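Local atomic coordinates of uncharacterized protein (Deinococcus radiodurans, PDB entry 2A1V), a protein that is of unknown function but belongs to the YjbR family, built as a small alpha+beta fold with helices packed on an antiparallel sheet. Residues Ser111-Leu114 against Val115-Lys118. Numbering follows the deposited sequence.
Sequences SYLL and VTKK
With chi1 of Thr116 at 68°, OG1 sits between the backbone N and the carbonyl carbon and CG2 lies anti to that carbon, while Tyr112 holds CG anti to its N; the two settings bring the threonine methyl over the tyrosine ring. Both residues belong to helix 101-119, which packs against the antiparallel sheet of this YjbR-family protein, and they stand one i to i+4 step apart. Thr116 CG2 lies 4.1 Å from the centroid of the Tyr112 ring, 20° off its normal, a CH-pi contact displaced toward the rim at CE1. The same methyl rests against the carbonyl of the preceding turn, 3.2 Å from Tyr112 O. On its other branch Thr116 OG1 gives a hydrogen bond of 2.7 Å to Leu113 O, well off the C=O direction (C=O...OG1 angle 118°) and tilted out of the carbonyl plane. Leu113 O also accepts the helical bond from Lys117 N at 2.9 Å, so two donors grip one oxygen and the hydroxyl of the buried Thr116 finds its acceptor within its own helix. A valine in its place would probably cost Leu113 O its second donor and set an apolar methyl against that carbonyl. Toward the sheet, Val115 touches Val38 and Tyr47, and Ser111 OG is hydrogen-bonded to Tyr47 O and Lys62 N. The Tyr112 ring meets that of Tyr47 edge-to-face, and its OH bonds to Pro21 O, which restrains the ring whose one face meets the Thr116 methyl. Lys117 turns its chain so that NZ reaches Asp132 O in a hydrogen bond, while its CG passes 3.3 Å from Leu113 O.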
ATOM      1  N   SER A 111       0.787  -3.368   3.736  1.00 15.98           N
ATOM      2  CA  SER A 111       0.116  -2.139   4.170  1.00 15.82           C
ATOM      3  C   SER A 111      -1.405  -2.420   4.322  1.00 16.07           C
ATOM      4  O   SER A 111      -1.995  -2.126   5.341  1.00 15.19           O
ATOM      5  CB  SER A 111       0.374  -1.002   3.161  1.00 15.75           C
ATOM      6  OG  SER A 111      -0.306   0.187   3.535  1.00 14.95           O
ATOM      7  N   TYR A 112      -1.984  -3.048   3.297  1.00 15.73           N
ATOM      8  CA  TYR A 112      -3.354  -3.605   3.328  1.00 16.46           C
ATOM      9  C   TYR A 112      -3.612  -4.455   4.572  1.00 16.36           C
ATOM     10  O   TYR A 112      -4.592  -4.229   5.272  1.00 16.57           O
ATOM     11  CB  TYR A 112      -3.641  -4.431   2.047  1.00 16.24           C
ATOM     12  CG  TYR A 112      -4.943  -5.208   2.039  1.00 14.83           C
ATOM     13  CD1 TYR A 112      -5.009  -6.458   2.600  1.00 17.37           C
ATOM     14  CD2 TYR A 112      -6.120  -4.651   1.520  1.00 16.23           C
ATOM     15  CE1 TYR A 112      -6.199  -7.147   2.664  1.00 17.05           C
ATOM     16  CE2 TYR A 112      -7.312  -5.332   1.534  1.00 16.25           C
ATOM     17  CZ  TYR A 112      -7.349  -6.594   2.109  1.00 17.04           C
ATOM     18  OH  TYR A 112      -8.509  -7.312   2.142  1.00 14.15           O
ATOM     19  N   LEU A 113      -2.760  -5.448   4.827  1.00 17.14           N
ATOM     20  CA  LEU A 113      -2.939  -6.330   6.016  1.00 17.62           C
ATOM     21  C   LEU A 113      -2.896  -5.582   7.338  1.00 17.65           C
ATOM     22  O   LEU A 113      -3.722  -5.817   8.250  1.00 17.09           O
ATOM     23  CB  LEU A 113      -1.920  -7.448   6.040  1.00 17.48           C
ATOM     24  CG  LEU A 113      -2.262  -8.561   5.055  1.00 24.08           C
ATOM     25  CD1 LEU A 113      -0.993  -9.483   4.822  1.00 28.22           C
ATOM     26  CD2 LEU A 113      -3.468  -9.375   5.549  1.00 22.96           C
ATOM     27  N   LEU A 114      -1.942  -4.672   7.429  1.00 17.79           N
ATOM     28  CA  LEU A 114      -1.768  -3.893   8.645  1.00 18.38           C
ATOM     29  C   LEU A 114      -3.026  -3.099   8.883  1.00 17.51           C
ATOM     30  O   LEU A 114      -3.540  -3.020   9.993  1.00 16.24           O
ATOM     31  CB  LEU A 114      -0.546  -2.991   8.471  1.00 18.83           C
ATOM     32  CG  LEU A 114      -0.047  -1.956   9.443  1.00 22.32           C
ATOM     33  CD1 LEU A 114       1.476  -1.688   9.119  1.00 24.60           C
ATOM     34  CD2 LEU A 114      -0.859  -0.687   9.335  1.00 26.72           C
ATOM     35  N   VAL A 115      -3.526  -2.468   7.838  1.00 16.70           N
ATOM     36  CA  VAL A 115      -4.747  -1.700   7.972  1.00 18.65           C
ATOM     37  C   VAL A 115      -5.955  -2.544   8.411  1.00 17.98           C
ATOM     38  O   VAL A 115      -6.702  -2.132   9.273  1.00 17.17           O
ATOM     39  CB  VAL A 115      -5.052  -0.827   6.731  1.00 18.14           C
ATOM     40  CG1 VAL A 115      -6.408  -0.192   6.856  1.00 19.70           C
ATOM     41  CG2 VAL A 115      -3.974   0.243   6.542  1.00 20.14           C
ATOM     42  N   THR A 116      -6.132  -3.712   7.814  0.50 18.44           N
ATOM     43  CA  THR A 116      -7.165  -4.636   8.278  0.50 19.08           C
ATOM     44  C   THR A 116      -7.024  -5.035   9.737  0.50 19.63           C
ATOM     45  O   THR A 116      -8.013  -5.229  10.419  0.50 19.58           O
ATOM     46  CB  THR A 116      -7.294  -5.894   7.411  0.50 18.63           C
ATOM     47  OG1 THR A 116      -6.137  -6.712   7.538  0.50 17.64           O
ATOM     48  CG2 THR A 116      -7.420  -5.579   5.947  0.50 18.49           C
ATOM     49  N   LYS A 117      -5.787  -5.174  10.190  1.00 20.10           N
ATOM     50  CA  LYS A 117      -5.505  -5.493  11.575  1.00 21.65           C
ATOM     51  C   LYS A 117      -5.741  -4.314  12.500  1.00 22.80           C
ATOM     52  O   LYS A 117      -6.355  -4.464  13.529  1.00 24.53           O
ATOM     53  CB  LYS A 117      -4.092  -6.044  11.765  1.00 22.46           C
ATOM     54  CG  LYS A 117      -3.822  -7.419  11.177  1.00 26.07           C
ATOM     55  CD  LYS A 117      -5.012  -8.343  11.302  1.00 29.62           C
ATOM     56  CE  LYS A 117      -4.621  -9.812  11.147  1.00 31.22           C
ATOM     57  NZ  LYS A 117      -3.452 -10.070  10.289  1.00 29.63           N
ATOM     58  N   LYS A 118      -5.255  -3.139  12.122  1.00 24.07           N
ATOM     59  CA  LYS A 118      -5.325  -1.987  13.033  1.00 23.84           C
ATOM     60  C   LYS A 118      -6.666  -1.262  13.008  1.00 24.23           C
ATOM     61  O   LYS A 118      -7.079  -0.730  14.045  1.00 25.55           O
ATOM     62  CB  LYS A 118      -4.180  -0.999  12.786  1.00 25.56           C
ATOM     63  CG  LYS A 118      -4.174   0.215  13.749  1.00 28.02           C
ATOM     64  CD  LYS A 118      -3.673  -0.206  15.159  1.00 32.67           C
ATOM     65  CE  LYS A 118      -4.261   0.680  16.279  1.00 36.32           C
ATOM     66  NZ  LYS A 118      -5.723   0.344  16.627  1.00 39.93           N
TER